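Side-chain contacts in ferric uptake regulation protein (Helicobacter pylori, PDB 2XIG), which probably acts as a global repressor that uses ferrous iron as cofactor to bind the operators of the genes it controls: residues S34-Y37 with H42-P45; E30-V35 with H50-K55; R15-K20 with E72-I77; E8-R13 with I91-H96; I109-P114 with M136-W141. The protein carries 2 engineered substitutions. All blocks are in the same frame, centred on the assembly; numbering follows the deposited sequence.

Interaction 1 (S34-Y37 with H42-P45); sequences SVLY and HLSP. With ZN (zinc ion), chain L.
Leu36, near the end of helix 27-38, and Leu43, in the extended loop that follows, bring their CA atoms to 7.4 Å, the closest approach of the two backbones. Because residues 42-44 are extended, their side chains alternate: the CA-CB bond of Leu43 is directed at the helix, while those of His42 and Ser44 are turned from it. A single branch of Leu43 does most of the touching. Its CD1 lies 3.7 Å from Val35 CG1, the two side chains crossing at about a right angle. Against Leu36 the meeting is different, for these side chains run past each other in opposite directions, with Leu36 CD2 4.1 Å from Leu43 CD1. Leu43 CG stands anti to its carbonyl carbon (chi1 -65°), and the straight continuation from there carries CD1 to the helix. Branched aliphatic groups suit this apolar surface, to which Ile48 of helix 45-52 also contributes. On the other side of the strand-like loop, His42 NE2 binds a zinc ion at 2.2 Å and shares the ion with Glu90, His97 and His99. Ser44 is the N-cap of helix 45-52: its OG caps a backbone N just beyond 42-45, and its own N bonds to Glu47 OE1, consistent with a capping box. A backbone hydrogen bond joins Leu43 to Tyr89 of strand 86-91. Residues 42-44 thus lie where a winged-helix domain has its short first strand, one face seated on the helical core and the other feeding a zinc site.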
# COMPACT_ATOMS: atom_id res chain seq x y z
N SER C 34 15.31 -22.11 20.48
CA SER C 34 15.16 -21.81 21.90
C SER C 34 14.65 -20.39 22.13
O SER C 34 13.79 -20.17 22.99
CB SER C 34 16.47 -22.05 22.65
OG SER C 34 16.89 -23.40 22.52
N VAL C 35 15.17 -19.43 21.38
CA VAL C 35 14.64 -18.06 21.46
C VAL C 35 13.13 -18.04 21.21
O VAL C 35 12.38 -17.43 21.97
CB VAL C 35 15.37 -17.09 20.50
CG1 VAL C 35 14.59 -15.79 20.36
CG2 VAL C 35 16.79 -16.81 21.01
N LEU C 36 12.68 -18.71 20.15
CA LEU C 36 11.27 -18.72 19.82
C LEU C 36 10.44 -19.46 20.85
O LEU C 36 9.35 -19.01 21.22
CB LEU C 36 11.04 -19.32 18.42
CG LEU C 36 11.48 -18.41 17.27
CD1 LEU C 36 11.48 -19.15 15.93
CD2 LEU C 36 10.59 -17.18 17.20
N TYR C 37 10.94 -20.61 21.31
CA TYR C 37 10.25 -21.37 22.35
C TYR C 37 10.01 -20.49 23.57
O TYR C 37 8.94 -20.51 24.17
CB TYR C 37 11.09 -22.57 22.75
CG TYR C 37 10.36 -23.55 23.64
CD1 TYR C 37 9.66 -24.62 23.09
CD2 TYR C 37 10.35 -23.40 25.02
CE1 TYR C 37 8.98 -25.53 23.89
CE2 TYR C 37 9.67 -24.31 25.84
CZ TYR C 37 8.99 -25.37 25.27
OH TYR C 37 8.31 -26.27 26.07
N HIS C 42 5.43 -12.92 18.78
CA HIS C 42 5.86 -13.39 17.46
C HIS C 42 7.03 -12.52 17.03
O HIS C 42 6.94 -11.31 17.08
CB HIS C 42 4.75 -13.29 16.43
CG HIS C 42 3.50 -14.04 16.80
ND1 HIS C 42 2.72 -13.67 17.86
CD2 HIS C 42 2.90 -15.11 16.23
CE1 HIS C 42 1.69 -14.49 17.95
NE2 HIS C 42 1.77 -15.36 16.96
N LEU C 43 8.13 -13.14 16.62
CA LEU C 43 9.37 -12.40 16.42
C LEU C 43 9.76 -12.25 14.96
O LEU C 43 9.58 -13.16 14.16
CB LEU C 43 10.51 -13.09 17.18
CG LEU C 43 10.39 -13.11 18.71
CD1 LEU C 43 11.57 -13.85 19.33
CD2 LEU C 43 10.29 -11.69 19.26
N SER C 44 10.30 -11.08 14.61
CA SER C 44 10.86 -10.89 13.28
C SER C 44 12.26 -11.47 13.22
O SER C 44 12.92 -11.63 14.24
CB SER C 44 10.91 -9.39 12.94
OG SER C 44 11.84 -8.74 13.79
N PRO C 45 12.74 -11.79 12.01
CA PRO C 45 14.13 -12.23 11.87
C PRO C 45 15.13 -11.25 12.49
O PRO C 45 16.10 -11.69 13.09
CB PRO C 45 14.31 -12.30 10.35
CG PRO C 45 12.94 -12.57 9.83
CD PRO C 45 12.03 -11.78 10.72
ZN ZN L . 0.63 -17.14 16.41

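Interaction 2 (E30-V35 with H50-K55); sequences EEVVSV and HSIRQK
Torsions about the side-chain bonds bring Val32 CG2 and Ile52 CD1 together. In Val32 a chi1 of 169° sets CG1 opposite the backbone N, which leaves CG2 next to that N and directed at Ile52; in Ile52 CG1 also lies on the backbone N side (chi1 -71°), and an extended chi2 of 176° pushes CD1 out toward helix 27-38. The contact joins two helices of the helical core of a winged-helix domain, 27-38 and 45-52. Here the methyls meet at 3.3 Å, tighter than ordinary van der Waals contact, with the side chains crossing obliquely. Beta-branched side chains, stiff near the backbone, suit such a buried interface. Helix 61-73 closes over Val32 with Ile67, Leu68 and Leu71. Toward the rim, Glu31 CG comes within 4.2 Å of Ile52 CG1, so that the aliphatic part of the glutamate adds to the apolar surface while its carboxylate turns to a salt bridge with Arg38. One turn on from Glu31, the small Ser51 allows close approach and its OG is bonded to Glu47 O; there Val35 uses CG2 to meet Ser51 CB at 4.1 Å.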
# COMPACT_ATOMS: atom_id res chain seq x y z
N GLU C 30 19.98 -24.33 17.11
CA GLU C 30 19.30 -24.66 18.36
C GLU C 30 18.93 -23.38 19.11
O GLU C 30 17.89 -23.31 19.76
CB GLU C 30 20.18 -25.57 19.24
CG GLU C 30 20.54 -26.91 18.60
CD GLU C 30 21.40 -27.80 19.49
OE1 GLU C 30 21.47 -29.02 19.21
OE2 GLU C 30 22.01 -27.29 20.46
N GLU C 31 19.79 -22.36 19.03
CA GLU C 31 19.51 -21.10 19.71
C GLU C 31 18.28 -20.39 19.12
O GLU C 31 17.49 -19.81 19.86
CB GLU C 31 20.73 -20.18 19.68
CG GLU C 31 20.66 -19.05 20.70
CD GLU C 31 20.41 -19.55 22.11
OE1 GLU C 31 20.88 -20.66 22.45
OE2 GLU C 31 19.73 -18.84 22.89
N VAL C 32 18.12 -20.43 17.80
CA VAL C 32 16.93 -19.86 17.16
C VAL C 32 15.65 -20.54 17.67
O VAL C 32 14.64 -19.89 17.98
CB VAL C 32 16.99 -19.99 15.62
CG1 VAL C 32 15.63 -19.63 15.01
CG2 VAL C 32 18.08 -19.08 15.05
N VAL C 33 15.69 -21.86 17.74
CA VAL C 33 14.53 -22.59 18.24
C VAL C 33 14.26 -22.19 19.68
O VAL C 33 13.11 -21.94 20.04
CB VAL C 33 14.72 -24.12 18.15
CG1 VAL C 33 13.58 -24.85 18.88
CG2 VAL C 33 14.79 -24.55 16.70
N SER C 34 15.31 -22.11 20.48
CA SER C 34 15.16 -21.81 21.90
C SER C 34 14.65 -20.39 22.13
O SER C 34 13.79 -20.17 22.99
CB SER C 34 16.47 -22.05 22.65
OG SER C 34 16.89 -23.40 22.52
N VAL C 35 15.17 -19.43 21.38
CA VAL C 35 14.64 -18.06 21.46
C VAL C 35 13.13 -18.04 21.21
O VAL C 35 12.38 -17.43 21.97
CB VAL C 35 15.37 -17.09 20.50
CG1 VAL C 35 14.59 -15.79 20.36
CG2 VAL C 35 16.79 -16.81 21.01
N HIS C 50 18.96 -10.06 16.89
CA HIS C 50 19.34 -9.25 18.05
C HIS C 50 19.63 -10.17 19.23
O HIS C 50 20.67 -10.04 19.89
CB HIS C 50 18.22 -8.27 18.44
CG HIS C 50 18.21 -6.98 17.67
ND1 HIS C 50 19.29 -6.11 17.65
CD2 HIS C 50 17.25 -6.39 16.92
CE1 HIS C 50 18.99 -5.05 16.92
NE2 HIS C 50 17.76 -5.20 16.45
N SER C 51 18.71 -11.08 19.53
CA SER C 51 18.86 -11.98 20.67
C SER C 51 20.10 -12.88 20.56
O SER C 51 20.87 -13.03 21.51
CB SER C 51 17.61 -12.84 20.84
OG SER C 51 16.46 -12.02 20.94
N ILE C 52 20.28 -13.47 19.38
CA ILE C 52 21.41 -14.36 19.12
C ILE C 52 22.75 -13.63 19.24
O ILE C 52 23.74 -14.18 19.73
CB ILE C 52 21.28 -15.03 17.74
CG1 ILE C 52 20.16 -16.06 17.77
CG2 ILE C 52 22.61 -15.66 17.33
CD1 ILE C 52 19.91 -16.70 16.44
N ARG C 53 22.78 -12.37 18.80
CA ARG C 53 24.00 -11.57 18.83
C ARG C 53 24.41 -11.21 20.26
O ARG C 53 25.48 -10.64 20.47
CB ARG C 53 23.83 -10.30 17.99
CG ARG C 53 23.89 -10.52 16.49
CD ARG C 53 23.82 -9.21 15.70
NE ARG C 53 24.06 -9.45 14.28
CZ ARG C 53 23.64 -8.66 13.29
NH1 ARG C 53 22.94 -7.57 13.56
NH2 ARG C 53 23.91 -8.97 12.03
N GLN C 54 23.55 -11.52 21.23
CA GLN C 54 23.89 -11.28 22.63
C GLN C 54 24.92 -12.29 23.11
O GLN C 54 25.62 -12.05 24.09
CB GLN C 54 22.64 -11.33 23.51
CG GLN C 54 21.71 -10.13 23.35
CD GLN C 54 20.41 -10.30 24.11
OE1 GLN C 54 20.25 -11.24 24.89
NE2 GLN C 54 19.46 -9.40 23.87
N LYS C 55 25.00 -13.43 22.42
CA LYS C 55 26.01 -14.43 22.74
C LYS C 55 27.11 -14.46 21.68
O LYS C 55 28.29 -14.55 22.01
CB LYS C 55 25.38 -15.82 22.89

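Interaction 3 (R15-K20 with E72-I77); sequences RMSIKK and EKENFI
A water molecule joins Ser17 to Glu74, whose polar atoms do not meet directly: Ser17 OG and Glu74 OE1 are 4.1 Å apart. The water lies 2.6 Å from Ser17 OG and donates a hydrogen bond to Glu74 OE1 at 2.7 Å. A short serine leaves room for this bridge, and the bent chain of Glu74 (chi2 -61°) turns its carboxylate back toward it. The other oxygen, Glu74 OE2, is in a salt bridge with Lys73 NZ modelled at 2.5 Å, so short that its exact geometry is doubtful. The two carboxylate oxygens therefore appear to have different partners. Beside this polar link is an apolar one: Ser17 CB faces the edge of the Phe76 ring, close to the ring plane and 4.0 Å from CZ. Helix 61-73 ends just before with a Schellman motif, in which Asn75, at positive phi, is the C-prime residue; Asn75 N bonds to Glu72 O at 3.2 Å, and Phe76 N to Leu71 O. This reversal sends the Phe76 ring toward helix 7-20, where Ile10, Arg13 and Leu14 also touch it. Ser17 reaches back to Phe70 on helix 61-73, and Phe76 pairs by its backbone with Ala92. The contact thus sets helix 7-20 against the place where helix 61-73 gives way to strand 77-82, the first of the two wing strands.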
# COMPACT_ATOMS: atom_id res chain seq x y z
N ARG C 15 17.72 -32.43 16.08
CA ARG C 15 18.95 -33.19 15.85
C ARG C 15 18.71 -34.35 14.90
O ARG C 15 19.51 -34.60 14.00
CB ARG C 15 19.51 -33.71 17.18
CG ARG C 15 20.93 -34.28 17.08
CD ARG C 15 21.32 -35.02 18.35
NE ARG C 15 20.52 -36.23 18.53
CZ ARG C 15 20.79 -37.39 17.95
NH1 ARG C 15 21.85 -37.51 17.15
NH2 ARG C 15 20.01 -38.44 18.15
N MET C 16 17.60 -35.05 15.10
CA MET C 16 17.28 -36.17 14.23
C MET C 16 16.99 -35.73 12.80
O MET C 16 17.36 -36.41 11.85
CB MET C 16 16.11 -36.97 14.81
CG MET C 16 16.49 -37.72 16.07
SD MET C 16 17.74 -39.00 15.76
CE MET C 16 16.72 -40.25 14.98
N SER C 17 16.34 -34.58 12.66
CA SER C 17 16.00 -34.05 11.34
C SER C 17 17.24 -33.54 10.62
O SER C 17 17.33 -33.63 9.39
CB SER C 17 14.96 -32.92 11.48
OG SER C 17 14.60 -32.39 10.22
N ILE C 18 18.19 -33.00 11.38
CA ILE C 18 19.43 -32.49 10.80
C ILE C 18 20.27 -33.63 10.22
O ILE C 18 20.78 -33.54 9.10
CB ILE C 18 20.27 -31.73 11.85
CG1 ILE C 18 19.61 -30.39 12.17
CG2 ILE C 18 21.71 -31.55 11.37
CD1 ILE C 18 19.35 -29.52 10.95
N LYS C 19 20.42 -34.70 10.99
CA LYS C 19 21.17 -35.86 10.53
C LYS C 19 20.51 -36.47 9.30
O LYS C 19 21.18 -36.81 8.32
CB LYS C 19 21.30 -36.88 11.65
CG LYS C 19 22.06 -38.14 11.26
CD LYS C 19 22.67 -38.79 12.49
CE LYS C 19 22.99 -40.25 12.24
NZ LYS C 19 23.81 -40.81 13.34
N LYS C 20 19.18 -36.59 9.34
CA LYS C 20 18.42 -37.13 8.22
C LYS C 20 18.64 -36.35 6.93
O LYS C 20 18.73 -36.94 5.85
CB LYS C 20 16.93 -37.16 8.57
CG LYS C 20 16.02 -37.58 7.43
CD LYS C 20 14.58 -37.71 7.91
CE LYS C 20 13.69 -38.34 6.85
NZ LYS C 20 12.30 -38.53 7.32
N GLU C 72 11.14 -23.68 9.27
CA GLU C 72 9.75 -23.51 8.90
C GLU C 72 9.32 -24.58 7.90
O GLU C 72 8.20 -25.09 7.97
CB GLU C 72 9.50 -22.09 8.36
CG GLU C 72 9.39 -22.00 6.86
CD GLU C 72 7.97 -21.81 6.38
OE1 GLU C 72 7.05 -22.43 6.95
OE2 GLU C 72 7.76 -21.03 5.43
N LYS C 73 10.20 -24.94 6.99
CA LYS C 73 9.82 -25.96 6.03
C LYS C 73 9.69 -27.34 6.67
O LYS C 73 8.92 -28.17 6.21
CB LYS C 73 10.74 -25.96 4.81
CG LYS C 73 11.85 -26.95 4.82
CD LYS C 73 12.47 -27.01 3.44
CE LYS C 73 13.17 -28.33 3.22
NZ LYS C 73 12.23 -29.46 3.49
N GLU C 74 10.43 -27.57 7.76
CA GLU C 74 10.32 -28.81 8.53
C GLU C 74 9.35 -28.72 9.72
O GLU C 74 9.33 -29.60 10.57
CB GLU C 74 11.70 -29.26 9.02
CG GLU C 74 12.70 -29.57 7.89
CD GLU C 74 12.23 -30.69 6.98
OE1 GLU C 74 11.66 -31.68 7.49
OE2 GLU C 74 12.44 -30.59 5.76
N ASN C 75 8.58 -27.65 9.78
CA ASN C 75 7.50 -27.49 10.75
C ASN C 75 7.92 -27.38 12.22
O ASN C 75 7.15 -27.74 13.11
CB ASN C 75 6.45 -28.60 10.58
CG ASN C 75 5.75 -28.53 9.23
OD1 ASN C 75 5.97 -27.60 8.45
ND2 ASN C 75 4.92 -29.52 8.95
N PHE C 76 9.12 -26.86 12.47
CA PHE C 76 9.54 -26.58 13.84
C PHE C 76 9.02 -25.22 14.29
O PHE C 76 8.88 -24.96 15.49
CB PHE C 76 11.06 -26.65 13.98
CG PHE C 76 11.62 -28.04 13.92
CD1 PHE C 76 11.57 -28.86 15.03
CD2 PHE C 76 12.17 -28.54 12.75
CE1 PHE C 76 12.07 -30.16 14.98
CE2 PHE C 76 12.66 -29.83 12.70
CZ PHE C 76 12.61 -30.64 13.82
N ILE C 77 8.75 -24.35 13.32
CA ILE C 77 8.24 -23.01 13.60
C ILE C 77 7.15 -22.66 12.59
O ILE C 77 7.07 -23.29 11.53
CB ILE C 77 9.37 -21.95 13.56
CG1 ILE C 77 9.93 -21.80 12.14
CG2 ILE C 77 10.48 -22.30 14.53
CD1 ILE C 77 11.07 -20.77 12.01
O HOH W 1 12.09 -32.97 9.78

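Interaction 4 (E8-R13 with I91-H96); sequences ESILER and IAAKEH. With ZN (zinc ion), chain N.
Ile10 points its CD1 methyl at Ala93 CB, 3.8 Å away, and the same methyl lies 4.3 Å from Ile91 CG1. One extended branch thus carries the contact: chi1 of -61° turns CG1 to the side of the backbone N, and chi2 continues straight at 176°, so that CD1 leaves the helix toward the loop. Isoleucine has the length to bridge that distance, while the small Ala93 lets the loop come close. Ala93 is also the centre of an inverse gamma turn, closed by Lys94 N donating to Ala92 O at 2.8 Å, consistent with a defined direction for its CB. In the next shell, Val33 and Tyr37 of helix 27-38 pack on Ile10, and Val33 also touches Ile91. Backbone bonds tie Ala92 to Phe76 and Ala93 to Leu4. Further along, Lys94 makes a salt bridge to Glu110 and a hydrogen bond to Glu90. His96 NE2 then binds a second zinc ion at 2.1 Å together with Asp98, Glu117 and His134. Residues 91-96 therefore leave the end of wing strand 86-91, pass against the N-terminal helix 7-20 and lead to strand 98-102, connecting the winged-helix part of the chain to the dimerisation part.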
# COMPACT_ATOMS: atom_id res chain seq x y z
N GLU C 8 13.40 -29.51 25.08
CA GLU C 8 14.39 -30.57 24.90
C GLU C 8 13.94 -31.58 23.85
O GLU C 8 14.72 -32.02 23.01
CB GLU C 8 14.67 -31.28 26.23
CG GLU C 8 15.37 -30.42 27.26
CD GLU C 8 14.43 -29.50 28.02
OE1 GLU C 8 14.92 -28.73 28.87
OE2 GLU C 8 13.20 -29.55 27.78
N SER C 9 12.67 -31.96 23.93
CA SER C 9 12.07 -32.89 22.97
C SER C 9 12.14 -32.32 21.55
O SER C 9 12.43 -33.03 20.59
CB SER C 9 10.62 -33.16 23.36
OG SER C 9 9.97 -33.92 22.36
N ILE C 10 11.87 -31.03 21.43
CA ILE C 10 11.93 -30.37 20.12
C ILE C 10 13.36 -30.37 19.58
O ILE C 10 13.60 -30.71 18.41
CB ILE C 10 11.36 -28.94 20.20
CG1 ILE C 10 9.90 -29.00 20.64
CG2 ILE C 10 11.50 -28.22 18.86
CD1 ILE C 10 9.25 -27.67 20.87
N LEU C 11 14.32 -30.01 20.43
CA LEU C 11 15.71 -30.00 20.01
C LEU C 11 16.23 -31.39 19.61
O LEU C 11 17.10 -31.50 18.75
CB LEU C 11 16.61 -29.38 21.08
CG LEU C 11 16.37 -27.88 21.28
CD1 LEU C 11 17.25 -27.34 22.38
CD2 LEU C 11 16.61 -27.10 19.98
N GLU C 12 15.71 -32.45 20.23
CA GLU C 12 16.12 -33.79 19.82
C GLU C 12 15.51 -34.17 18.47
O GLU C 12 16.18 -34.75 17.61
CB GLU C 12 15.79 -34.85 20.89
CG GLU C 12 16.04 -36.30 20.44
CD GLU C 12 17.51 -36.63 20.16
OE1 GLU C 12 17.77 -37.63 19.46
OE2 GLU C 12 18.41 -35.89 20.62
N ARG C 13 14.24 -33.83 18.27
CA ARG C 13 13.63 -33.97 16.95
C ARG C 13 14.42 -33.16 15.92
O ARG C 13 14.58 -33.58 14.77
CB ARG C 13 12.17 -33.52 16.95
CG ARG C 13 11.24 -34.43 17.72
CD ARG C 13 9.78 -34.22 17.31
NE ARG C 13 9.28 -32.90 17.70
CZ ARG C 13 9.02 -31.91 16.85
NH1 ARG C 13 9.23 -32.07 15.55
NH2 ARG C 13 8.56 -30.76 17.32
N ILE C 91 7.16 -20.55 17.65
CA ILE C 91 7.39 -21.98 17.79
C ILE C 91 6.11 -22.71 17.36
O ILE C 91 5.00 -22.25 17.63
CB ILE C 91 7.78 -22.30 19.25
CG1 ILE C 91 8.46 -23.67 19.36
CG2 ILE C 91 6.59 -22.14 20.19
CD1 ILE C 91 9.84 -23.73 18.71
N ALA C 92 6.27 -23.83 16.66
CA ALA C 92 5.13 -24.56 16.10
C ALA C 92 4.37 -25.33 17.18
O ALA C 92 3.19 -25.62 17.02
CB ALA C 92 5.58 -25.50 15.00
N ALA C 93 5.06 -25.67 18.27
CA ALA C 93 4.47 -26.49 19.32
C ALA C 93 3.53 -25.70 20.25
O ALA C 93 3.79 -25.59 21.45
CB ALA C 93 5.57 -27.17 20.12
N LYS C 94 2.46 -25.16 19.67
CA LYS C 94 1.45 -24.37 20.37
C LYS C 94 0.07 -24.78 19.85
O LYS C 94 -0.06 -25.18 18.70
CB LYS C 94 1.65 -22.85 20.12
CG LYS C 94 2.78 -22.19 20.92
CD LYS C 94 3.13 -20.77 20.40
CE LYS C 94 2.02 -19.75 20.62
NZ LYS C 94 2.48 -18.35 20.20
N GLU C 95 -0.94 -24.68 20.71
CA GLU C 95 -2.33 -24.95 20.34
C GLU C 95 -2.73 -24.12 19.11
O GLU C 95 -2.22 -23.00 18.92
CB GLU C 95 -3.25 -24.60 21.53
CG GLU C 95 -4.75 -24.46 21.22
CD GLU C 95 -5.61 -25.57 21.80
OE1 GLU C 95 -6.52 -26.06 21.10
OE2 GLU C 95 -5.38 -25.96 22.96
N HIS C 96 -3.61 -24.66 18.27
CA HIS C 96 -4.06 -23.91 17.10
C HIS C 96 -4.64 -22.56 17.49
O HIS C 96 -5.45 -22.47 18.40
CB HIS C 96 -5.13 -24.64 16.31
CG HIS C 96 -5.77 -23.77 15.28
ND1 HIS C 96 -5.15 -23.46 14.08
CD2 HIS C 96 -6.94 -23.09 15.28
CE1 HIS C 96 -5.93 -22.65 13.39
NE2 HIS C 96 -7.01 -22.40 14.09
ZN ZN N . -8.63 -21.16 13.44

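Interaction 5 (I109-P114 with M136-W141); sequences IEFADP and MKMFVW
Phe111 lays the tip of its ring, CZ, against two adjoining methionine side chains of strand 130-141. Its CG sits between the backbone N and the carbonyl carbon (chi1 72°), a crowded position that goes with a ring reaching past strand 98-102 to strand 130-141. Met136 comes to the edge of the ring, close to its plane: CE is 3.4 Å from Phe111 CZ, and SD is 5.3 Å from the ring centroid, 82° off the ring normal. Its extended chain delivers the methyl there. Met138 approaches obliquely, its SD 4.7 Å from the centroid of the Phe111 ring and 56° off the normal, with Phe111 CZ 3.7 Å from that sulfur. Bends at chi2 and chi3 fold this chain back, which brings CE near Phe111 CE1 as well. Both methionines cross the phenylalanine at about a right angle, and both pairs are Met-aromatic contacts. Flexible, polarisable thioethers can fit side by side round the end of one ring, one at its edge and the other obliquely. The strands themselves are not neighbours, since strand 98-102 runs between them; its Asp98 and Ile100 touch Phe111. A second subunit covers this region, with its Tyr127 on Phe111 and its Val124 on Met138. The side chain of Met136 comes within about 5 Å, nearest atoms, of the zinc ion held by His96, Asp98, Glu117 and His134. Residues 136-141 pair antiparallel with a strand of that second subunit, so this apolar cluster lines the continuous intersubunit sheet of the Fur dimerisation domain.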
# COMPACT_ATOMS: atom_id res chain seq x y z
N ILE C 109 -2.30 -10.34 18.41
CA ILE C 109 -3.08 -10.97 19.47
C ILE C 109 -3.55 -12.33 18.96
O ILE C 109 -4.11 -12.43 17.87
CB ILE C 109 -4.29 -10.10 19.86
CG1 ILE C 109 -3.82 -8.79 20.51
CG2 ILE C 109 -5.23 -10.85 20.80
CD1 ILE C 109 -4.94 -7.79 20.72
N GLU C 110 -3.31 -13.38 19.75
CA GLU C 110 -3.73 -14.72 19.37
C GLU C 110 -5.15 -14.99 19.85
O GLU C 110 -5.54 -14.50 20.90
CB GLU C 110 -2.80 -15.76 20.00
CG GLU C 110 -1.32 -15.59 19.68
CD GLU C 110 -0.45 -16.59 20.44
OE1 GLU C 110 -1.00 -17.40 21.21
OE2 GLU C 110 0.79 -16.56 20.26
N PHE C 111 -5.91 -15.77 19.09
CA PHE C 111 -7.23 -16.18 19.58
C PHE C 111 -7.61 -17.54 19.05
O PHE C 111 -7.19 -17.94 17.97
CB PHE C 111 -8.32 -15.14 19.24
CG PHE C 111 -8.70 -15.10 17.78
CD1 PHE C 111 -8.04 -14.26 16.90
CD2 PHE C 111 -9.73 -15.89 17.29
CE1 PHE C 111 -8.38 -14.20 15.56
CE2 PHE C 111 -10.09 -15.84 15.95
CZ PHE C 111 -9.41 -14.99 15.09
N ALA C 112 -8.41 -18.25 19.83
CA ALA C 112 -8.96 -19.53 19.42
C ALA C 112 -10.41 -19.50 19.85
O ALA C 112 -10.71 -19.54 21.04
CB ALA C 112 -8.23 -20.67 20.11
N ASP C 113 -11.31 -19.41 18.88
CA ASP C 113 -12.72 -19.28 19.18
C ASP C 113 -13.46 -20.53 18.69
O ASP C 113 -13.73 -20.67 17.50
CB ASP C 113 -13.30 -18.02 18.52
CG ASP C 113 -14.71 -17.75 18.97
OD1 ASP C 113 -14.89 -17.35 20.14
OD2 ASP C 113 -15.65 -17.94 18.17
N PRO C 114 -13.79 -21.44 19.62
CA PRO C 114 -14.50 -22.66 19.25
C PRO C 114 -15.70 -22.41 18.34
O PRO C 114 -15.86 -23.13 17.35
CB PRO C 114 -14.96 -23.22 20.60
CG PRO C 114 -13.94 -22.73 21.57
CD PRO C 114 -13.53 -21.35 21.07
N MET C 136 -6.83 -17.31 8.89
CA MET C 136 -7.74 -16.26 9.28
C MET C 136 -6.95 -15.19 10.01
O MET C 136 -6.32 -15.46 11.03
CB MET C 136 -8.86 -16.81 10.17
CG MET C 136 -9.73 -15.76 10.85
SD MET C 136 -11.09 -16.54 11.77
CE MET C 136 -11.76 -15.16 12.68
N LYS C 137 -6.96 -13.97 9.46
CA LYS C 137 -6.30 -12.84 10.10
C LYS C 137 -7.29 -11.71 10.18
O LYS C 137 -8.01 -11.44 9.21
CB LYS C 137 -5.08 -12.38 9.30
CG LYS C 137 -4.01 -13.42 9.11
CD LYS C 137 -3.15 -13.07 7.91
CE LYS C 137 -2.46 -14.31 7.35
NZ LYS C 137 -2.40 -14.25 5.87
N MET C 138 -7.35 -11.06 11.34
CA MET C 138 -8.18 -9.88 11.47
C MET C 138 -7.31 -8.67 11.75
O MET C 138 -6.45 -8.71 12.60
CB MET C 138 -9.22 -10.06 12.57
CG MET C 138 -10.47 -10.77 12.09
SD MET C 138 -10.81 -12.14 13.17
CE MET C 138 -11.14 -11.29 14.70
N PHE C 139 -7.55 -7.60 10.99
CA PHE C 139 -6.75 -6.38 11.12
C PHE C 139 -7.56 -5.34 11.86
O PHE C 139 -8.71 -5.10 11.52
CB PHE C 139 -6.32 -5.88 9.74
CG PHE C 139 -5.41 -6.84 9.02
CD1 PHE C 139 -4.05 -6.84 9.28
CD2 PHE C 139 -5.92 -7.77 8.12
CE1 PHE C 139 -3.20 -7.72 8.64
CE2 PHE C 139 -5.08 -8.66 7.48
CZ PHE C 139 -3.72 -8.63 7.73
N VAL C 140 -6.96 -4.72 12.87
CA VAL C 140 -7.71 -3.88 13.78
C VAL C 140 -6.93 -2.62 14.15
O VAL C 140 -5.77 -2.49 13.80
CB VAL C 140 -7.98 -4.64 15.10
CG1 VAL C 140 -8.75 -5.93 14.83
CG2 VAL C 140 -6.66 -4.94 15.81
N TRP C 141 -7.60 -1.71 14.85
CA TRP C 141 -6.93 -0.75 15.71
C TRP C 141 -7.09 -1.28 17.13
O TRP C 141 -8.22 -1.43 17.61
CB TRP C 141 -7.56 0.64 15.62
CG TRP C 141 -7.65 1.19 14.25
CD1 TRP C 141 -6.94 0.78 13.16
CD2 TRP C 141 -8.49 2.26 13.81
NE1 TRP C 141 -7.29 1.54 12.06
CE2 TRP C 141 -8.25 2.45 12.43
CE3 TRP C 141 -9.44 3.08 14.44
CZ2 TRP C 141 -8.90 3.43 11.68
CZ3 TRP C 141 -10.09 4.05 13.69
CH2 TRP C 141 -9.82 4.22 12.32

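How the interactions relate
Interactions 1 to 3 lie in the N-terminal winged-helix part, interaction 4 leads out of it, and interaction 5 belongs to the dimerisation sheet. Interactions 1 and 2 share helix 27-38, with centres 8 Å apart; interactions 3 and 4 share helix 7-20, 11 Å apart. Along the chain, interaction 4 spans interaction 3, which in turn spans the more local 1 and 2, while interaction 5 follows in series, 28 Å between centres from both 2 and 3. Residues 91-96 connect the two parts, and a salt bridge joins Lys94 to Glu110. Zinc sites bound by His42 and His96 lie near this junction, so metal binding could influence how the DNA-binding and dimerisation parts are set.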